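Local coordinates for 2-c-methyl-d-erythritol 4-phosphate cytidylyltransferase (Streptococcus pneumoniae, PDB 2VSH), which transfers the cytidylyl group of CTP to D-ribitol 5-phosphate, giving the activated ribitol used for teichoic acid precursors, at residues F25-I35 with W58-Y69. Residues are numbered along the deposited sequence; the frame is centred on the assembly and turned at random. Where two conformers were deposited one is given.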
ATOM      1  N   PHE A  25      11.827   3.854  18.716  1.00 22.10           N
ATOM      2  CA  PHE A  25      12.948   3.841  19.662  1.00 23.03           C
ATOM      3  C   PHE A  25      14.170   3.101  19.131  1.00 23.23           C
ATOM      4  O   PHE A  25      15.212   3.054  19.770  1.00 23.50           O
ATOM      5  CB  PHE A  25      12.523   3.328  21.040  1.00 23.23           C
ATOM      6  CG  PHE A  25      11.476   4.189  21.698  1.00 25.17           C
ATOM      7  CD1 PHE A  25      11.694   5.551  21.883  1.00 24.16           C
ATOM      8  CD2 PHE A  25      10.276   3.640  22.137  1.00 26.63           C
ATOM      9  CE1 PHE A  25      10.722   6.365  22.478  1.00 24.31           C
ATOM     10  CE2 PHE A  25       9.305   4.438  22.734  1.00 23.29           C
ATOM     11  CZ  PHE A  25       9.529   5.802  22.904  1.00 23.83           C
ATOM     12  N   LEU A  26      14.021   2.541  17.944  1.00 23.35           N
ATOM     13  CA  LEU A  26      15.103   1.877  17.249  1.00 24.57           C
ATOM     14  C   LEU A  26      16.013   2.870  16.535  1.00 24.37           C
ATOM     15  O   LEU A  26      15.558   3.900  16.041  1.00 22.52           O
ATOM     16  CB  LEU A  26      14.513   0.884  16.243  1.00 24.99           C
ATOM     17  CG  LEU A  26      14.748  -0.589  16.555  1.00 29.08           C
ATOM     18  CD1 LEU A  26      14.773  -0.886  18.042  1.00 29.63           C
ATOM     19  CD2 LEU A  26      13.718  -1.462  15.824  1.00 31.34           C
ATOM     20  N   GLU A  27      17.298   2.529  16.461  1.00 26.12           N
ATOM     21  CA  GLU A  27      18.290   3.370  15.796  1.00 27.01           C
ATOM     22  C   GLU A  27      18.159   3.296  14.280  1.00 27.31           C
ATOM     23  O   GLU A  27      18.045   2.212  13.700  1.00 27.92           O
ATOM     24  CB  GLU A  27      19.705   2.974  16.236  1.00 28.56           C
ATOM     25  CG  GLU A  27      20.831   3.600  15.415  1.00 29.60           C
ATOM     26  CD  GLU A  27      22.211   3.254  15.945  1.00 32.03           C
ATOM     27  OE1 GLU A  27      22.738   4.056  16.745  0.50 31.64           O
ATOM     28  OE2 GLU A  27      22.760   2.180  15.567  1.00 32.64           O
ATOM     29  N   LEU A  28      18.166   4.466  13.651  1.00 26.76           N
ATOM     30  CA  LEU A  28      18.371   4.574  12.218  1.00 27.62           C
ATOM     31  C   LEU A  28      19.653   5.378  12.024  1.00 28.83           C
ATOM     32  O   LEU A  28      19.740   6.534  12.455  1.00 28.98           O
ATOM     33  CB  LEU A  28      17.180   5.272  11.561  1.00 26.33           C
ATOM     34  CG  LEU A  28      17.153   5.388  10.036  1.00 27.09           C
ATOM     35  CD1 LEU A  28      17.209   4.024   9.351  1.00 26.54           C
ATOM     36  CD2 LEU A  28      15.932   6.183   9.604  1.00 25.53           C
ATOM     37  N   GLY A  29      20.644   4.773  11.381  1.00 29.89           N
ATOM     38  CA  GLY A  29      21.949   5.401  11.249  1.00 31.54           C
ATOM     39  C   GLY A  29      22.586   5.359  12.616  1.00 32.46           C
ATOM     40  O   GLY A  29      23.019   4.299  13.067  1.00 33.55           O
ATOM     41  N   ASP A  30      22.598   6.498  13.304  1.00 32.35           N
ATOM     42  CA  ASP A  30      23.226   6.570  14.620  1.00 33.08           C
ATOM     43  C   ASP A  30      22.338   7.233  15.693  1.00 31.49           C
ATOM     44  O   ASP A  30      22.795   7.530  16.801  1.00 31.90           O
ATOM     45  CB  ASP A  30      24.608   7.230  14.505  1.00 35.66           C
ATOM     46  CG  ASP A  30      25.604   6.378  13.691  1.00 39.58           C
ATOM     47  OD1 ASP A  30      26.087   5.337  14.205  1.00 42.96           O
ATOM     48  OD2 ASP A  30      25.909   6.753  12.530  1.00 42.53           O
ATOM     49  N   ARG A  31      21.056   7.408  15.365  1.00 28.84           N
ATOM     50  CA  ARG A  31      20.085   8.060  16.247  1.00 27.82           C
ATOM     51  C   ARG A  31      18.729   7.375  16.130  1.00 25.34           C
ATOM     52  O   ARG A  31      18.394   6.887  15.046  1.00 24.53           O
ATOM     53  CB  ARG A  31      19.948   9.536  15.861  1.00 27.61           C
ATOM     54  CG  ARG A  31      21.038  10.392  16.477  1.00 33.06           C
ATOM     55  CD  ARG A  31      21.486  11.564  15.614  1.00 37.20           C
ATOM     56  NE  ARG A  31      20.463  12.049  14.696  1.00 38.17           N
ATOM     57  CZ  ARG A  31      20.617  12.076  13.376  1.00 40.00           C
ATOM     58  NH1 ARG A  31      21.748  11.642  12.825  1.00 43.49           N
ATOM     59  NH2 ARG A  31      19.650  12.538  12.604  1.00 40.99           N
ATOM     60  N   PRO A  32      17.951   7.336  17.236  1.00 24.06           N
ATOM     61  CA  PRO A  32      16.626   6.706  17.213  1.00 23.08           C
ATOM     62  C   PRO A  32      15.721   7.356  16.187  1.00 22.19           C
ATOM     63  O   PRO A  32      15.781   8.580  15.979  1.00 22.04           O
ATOM     64  CB  PRO A  32      16.057   6.971  18.619  1.00 23.09           C
ATOM     65  CG  PRO A  32      17.239   7.258  19.478  1.00 24.17           C
ATOM     66  CD  PRO A  32      18.271   7.891  18.564  1.00 24.68           C
ATOM     67  N   ILE A  33      14.870   6.548  15.564  1.00 21.51           N
ATOM     68  CA  ILE A  33      13.916   7.062  14.581  1.00 20.54           C
ATOM     69  C   ILE A  33      13.163   8.282  15.107  1.00 19.84           C
ATOM     70  O   ILE A  33      13.017   9.293  14.389  1.00 20.56           O
ATOM     71  CB  ILE A  33      12.943   5.940  14.082  1.00 20.63           C
ATOM     72  CG1 ILE A  33      13.729   4.913  13.250  1.00 20.89           C
ATOM     73  CG2 ILE A  33      11.805   6.551  13.231  1.00 16.36           C
ATOM     74  CD1 ILE A  33      13.037   3.547  13.045  1.00 22.32           C
ATOM     75  N   LEU A  34      12.696   8.207  16.357  1.00 19.94           N
ATOM     76  CA  LEU A  34      11.959   9.314  16.965  1.00 19.46           C
ATOM     77  C   LEU A  34      12.742  10.624  16.915  1.00 19.42           C
ATOM     78  O   LEU A  34      12.171  11.696  16.680  1.00 18.74           O
ATOM     79  CB  LEU A  34      11.594   8.996  18.428  1.00 19.50           C
ATOM     80  CG  LEU A  34      10.919  10.122  19.220  1.00 19.76           C
ATOM     81  CD1 LEU A  34       9.555  10.553  18.618  1.00 17.96           C
ATOM     82  CD2 LEU A  34      10.779   9.752  20.696  1.00 19.81           C
ATOM     83  N   ILE A  35      14.045  10.523  17.148  1.00 20.39           N
ATOM     84  CA  ILE A  35      14.934  11.693  17.155  1.00 21.20           C
ATOM     85  C   ILE A  35      15.051  12.329  15.762  1.00 21.53           C
ATOM     86  O   ILE A  35      14.972  13.558  15.638  1.00 21.01           O
ATOM     87  CB  ILE A  35      16.310  11.347  17.748  1.00 21.52           C
ATOM     88  CG1 ILE A  35      16.187  11.047  19.255  1.00 21.35           C
ATOM     89  CG2 ILE A  35      17.338  12.461  17.459  1.00 22.17           C
ATOM     90  CD1 ILE A  35      15.576  12.206  20.117  1.00 21.00           C
ATOM     91  N   TRP A  58       7.077   4.854  28.675  1.00 31.18           N
ATOM     92  CA  TRP A  58       8.252   5.265  27.896  1.00 29.87           C
ATOM     93  C   TRP A  58       8.505   6.777  27.927  1.00 28.71           C
ATOM     94  O   TRP A  58       9.393   7.278  27.236  1.00 27.81           O
ATOM     95  CB  TRP A  58       8.142   4.785  26.439  1.00 29.08           C
ATOM     96  CG  TRP A  58       8.163   3.291  26.292  1.00 29.90           C
ATOM     97  CD1 TRP A  58       7.109   2.440  26.461  1.00 31.21           C
ATOM     98  CD2 TRP A  58       9.298   2.469  25.961  1.00 30.58           C
ATOM     99  NE1 TRP A  58       7.513   1.134  26.253  1.00 32.47           N
ATOM    100  CE2 TRP A  58       8.848   1.125  25.935  1.00 32.16           C
ATOM    101  CE3 TRP A  58      10.642   2.737  25.669  1.00 30.10           C
ATOM    102  CZ2 TRP A  58       9.700   0.045  25.630  1.00 33.12           C
ATOM    103  CZ3 TRP A  58      11.490   1.667  25.359  1.00 32.26           C
ATOM    104  CH2 TRP A  58      11.015   0.333  25.357  1.00 32.85           C
ATOM    105  N   VAL A  59       7.729   7.507  28.727  1.00 29.00           N
ATOM    106  CA  VAL A  59       7.918   8.951  28.838  1.00 27.78           C
ATOM    107  C   VAL A  59       9.339   9.327  29.298  1.00 28.09           C
ATOM    108  O   VAL A  59      10.007  10.119  28.635  1.00 27.64           O
ATOM    109  CB  VAL A  59       6.800   9.622  29.694  1.00 28.54           C
ATOM    110  CG1 VAL A  59       7.171  11.050  30.068  1.00 28.35           C
ATOM    111  CG2 VAL A  59       5.482   9.612  28.929  1.00 26.54           C
ATOM    112  N   SER A  60       9.818   8.760  30.404  1.00 29.30           N
ATOM    113  CA  SER A  60      11.153   9.137  30.889  1.00 29.82           C
ATOM    114  C   SER A  60      12.251   8.686  29.915  1.00 29.13           C
ATOM    115  O   SER A  60      13.279   9.351  29.784  1.00 29.75           O
ATOM    116  CB  SER A  60      11.421   8.647  32.310  1.00 31.44           C
ATOM    117  OG  SER A  60      11.619   7.254  32.355  1.00 33.95           O
ATOM    118  N   HIS A  61      12.019   7.577  29.222  1.00 27.68           N
ATOM    119  CA  HIS A  61      12.954   7.117  28.202  1.00 26.69           C
ATOM    120  C   HIS A  61      13.035   8.135  27.060  1.00 25.04           C
ATOM    121  O   HIS A  61      14.128   8.538  26.659  1.00 25.14           O
ATOM    122  CB  HIS A  61      12.578   5.732  27.675  1.00 26.25           C
ATOM    123  CG  HIS A  61      13.454   5.269  26.557  1.00 25.55           C
ATOM    124  ND1 HIS A  61      14.730   4.797  26.760  1.00 25.88           N
ATOM    125  CD2 HIS A  61      13.251   5.247  25.220  1.00 24.97           C
ATOM    126  CE1 HIS A  61      15.272   4.487  25.595  1.00 27.57           C
ATOM    127  NE2 HIS A  61      14.395   4.752  24.642  1.00 25.26           N
ATOM    128  N   ALA A  62      11.883   8.556  26.550  1.00 23.43           N
ATOM    129  CA  ALA A  62      11.827   9.628  25.557  1.00 22.63           C
ATOM    130  C   ALA A  62      12.543  10.906  26.028  1.00 22.93           C
ATOM    131  O   ALA A  62      13.195  11.562  25.231  1.00 22.35           O
ATOM    132  CB  ALA A  62      10.379   9.930  25.161  1.00 21.30           C
ATOM    133  N   GLU A  63      12.405  11.251  27.310  1.00 24.37           N
ATOM    134  CA  GLU A  63      13.099  12.410  27.891  1.00 26.14           C
ATOM    135  C   GLU A  63      14.622  12.215  27.934  1.00 26.93           C
ATOM    136  O   GLU A  63      15.372  13.158  27.670  1.00 27.00           O
ATOM    137  CB  GLU A  63      12.533  12.764  29.279  1.00 26.99           C
ATOM    138  CG  GLU A  63      11.069  13.203  29.214  1.00 27.20           C
ATOM    139  CD  GLU A  63      10.438  13.515  30.561  1.00 29.69           C
ATOM    140  OE1 GLU A  63      10.709  12.805  31.558  1.00 33.90           O
ATOM    141  OE2 GLU A  63       9.640  14.487  30.609  1.00 33.32           O
ATOM    142  N   ASP A  64      15.076  10.999  28.248  1.00 27.66           N
ATOM    143  CA  ASP A  64      16.499  10.665  28.168  1.00 29.26           C
ATOM    144  C   ASP A  64      17.042  10.895  26.747  1.00 28.22           C
ATOM    145  O   ASP A  64      18.115  11.478  26.571  1.00 29.04           O
ATOM    146  CB  ASP A  64      16.766   9.200  28.587  1.00 30.35           C
ATOM    147  CG  ASP A  64      16.566   8.953  30.079  1.00 33.65           C
ATOM    148  OD1 ASP A  64      16.356   9.926  30.828  1.00 34.37           O
ATOM    149  OD2 ASP A  64      16.627   7.768  30.508  1.00 37.26           O
ATOM    150  N   LEU A  65      16.298  10.431  25.746  1.00 26.26           N
ATOM    151  CA  LEU A  65      16.698  10.559  24.338  1.00 25.78           C
ATOM    152  C   LEU A  65      16.869  12.025  23.907  1.00 25.75           C
ATOM    153  O   LEU A  65      17.835  12.372  23.216  1.00 26.15           O
ATOM    154  CB  LEU A  65      15.678   9.862  23.442  1.00 24.65           C
ATOM    155  CG  LEU A  65      15.890   8.440  22.903  1.00 25.21           C
ATOM    156  CD1 LEU A  65      16.900   7.563  23.672  1.00 27.92           C
ATOM    157  CD2 LEU A  65      14.552   7.741  22.730  1.00 24.73           C
ATOM    158  N   VAL A  66      15.933  12.871  24.326  1.00 25.65           N
ATOM    159  CA  VAL A  66      16.015  14.326  24.103  1.00 26.02           C
ATOM    160  C   VAL A  66      17.241  14.923  24.790  1.00 27.68           C
ATOM    161  O   VAL A  66      17.998  15.677  24.169  1.00 28.07           O
ATOM    162  CB  VAL A  66      14.729  15.046  24.559  1.00 25.72           C
ATOM    163  CG1 VAL A  66      14.906  16.581  24.548  1.00 25.72           C
ATOM    164  CG2 VAL A  66      13.561  14.626  23.687  1.00 23.44           C
ATOM    165  N   ASP A  67      17.456  14.567  26.056  1.00 29.09           N
ATOM    166  CA  ASP A  67      18.639  15.020  26.783  1.00 31.05           C
ATOM    167  C   ASP A  67      19.908  14.618  26.055  1.00 31.63           C
ATOM    168  O   ASP A  67      20.855  15.404  25.955  1.00 32.65           O
ATOM    169  CB  ASP A  67      18.661  14.458  28.207  1.00 32.54           C
ATOM    170  CG  ASP A  67      17.704  15.172  29.138  1.00 34.57           C
ATOM    171  OD1 ASP A  67      17.171  16.235  28.761  1.00 35.03           O
ATOM    172  OD2 ASP A  67      17.488  14.671  30.267  1.00 38.29           O
ATOM    173  N   LYS A  68      19.919  13.388  25.544  1.00 30.64           N
ATOM    174  CA  LYS A  68      21.106  12.799  24.932  1.00 31.39           C
ATOM    175  C   LYS A  68      21.340  13.292  23.506  1.00 30.77           C
ATOM    176  O   LYS A  68      22.472  13.612  23.136  1.00 31.00           O
ATOM    177  CB  LYS A  68      20.994  11.271  24.906  1.00 31.25           C
ATOM    178  CG  LYS A  68      22.282  10.568  24.453  1.00 33.69           C
ATOM    179  CD  LYS A  68      22.114   9.060  24.368  1.00 32.89           C
ATOM    180  CE  LYS A  68      23.454   8.341  24.429  1.00 36.89           C
ATOM    181  NZ  LYS A  68      24.414   8.803  23.388  1.00 38.37           N
ATOM    182  N   TYR A  69      20.275  13.324  22.703  1.00 28.33           N
ATOM    183  CA  TYR A  69      20.417  13.578  21.271  1.00 28.42           C
ATOM    184  C   TYR A  69      20.101  15.008  20.849  1.00 28.54           C
ATOM    185  O   TYR A  69      20.596  15.466  19.824  1.00 29.17           O
ATOM    186  CB  TYR A  69      19.603  12.560  20.434  1.00 26.50           C
ATOM    187  CG  TYR A  69      20.202  11.178  20.472  1.00 27.09           C
ATOM    188  CD1 TYR A  69      19.697  10.196  21.328  1.00 26.43           C
ATOM    189  CD2 TYR A  69      21.320  10.867  19.690  1.00 27.07           C
ATOM    190  CE1 TYR A  69      20.282   8.920  21.372  1.00 26.96           C
ATOM    191  CE2 TYR A  69      21.905   9.617  19.731  1.00 27.61           C
ATOM    192  CZ  TYR A  69      21.375   8.640  20.558  1.00 28.75           C
ATOM    193  OH  TYR A  69      21.984   7.411  20.598  1.00 28.13           O
TER
HETATM  194  O   HOH W   1      15.634   4.347  22.048  1.00 20.52           O
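An aromatic cluster of F25, W58 and H61 joins the β-hairpin 27-32, at its entry, to the N-terminal end of helix 59-69, where W58 is the N-cap. H61 turns the edge of its imidazole to one face of the F25 ring in a T-shaped pair, planes at 85°, with CD2 3.7 Å from F25 CD1. The W58 six-membered ring lies nearly parallel to F25 (12°) but slid aside, touching through CE3, 3.6 Å from F25 CE2. A water donates to F25 O at 2.7 Å and lies 2.9 Å from H61 NE2 in the imidazole plane, which probably helps fix that ring's rotation.

One helical turn on from H61, L65 fills the middle, its CD2 against F25 and its CG against P32 CG. At the far end P32, the N-cap of helix 33-42, sets CD over a face of Y69 in a CH-pi contact, 3.8 Å from the ring centroid. R31 lays CG against Y69 CD2 (3.3 Å), and the R31 guanidinium forms a salt bridge with E39. I35 packs CG2 3.7 Å from Y69 CB. Hairpin and helix start thus pack along helix 59-69, a crossover helix between parallel strands 50-54 and 77-81 in the Rossmann-like α/β fold of IspD/TarI cytidylyltransferases.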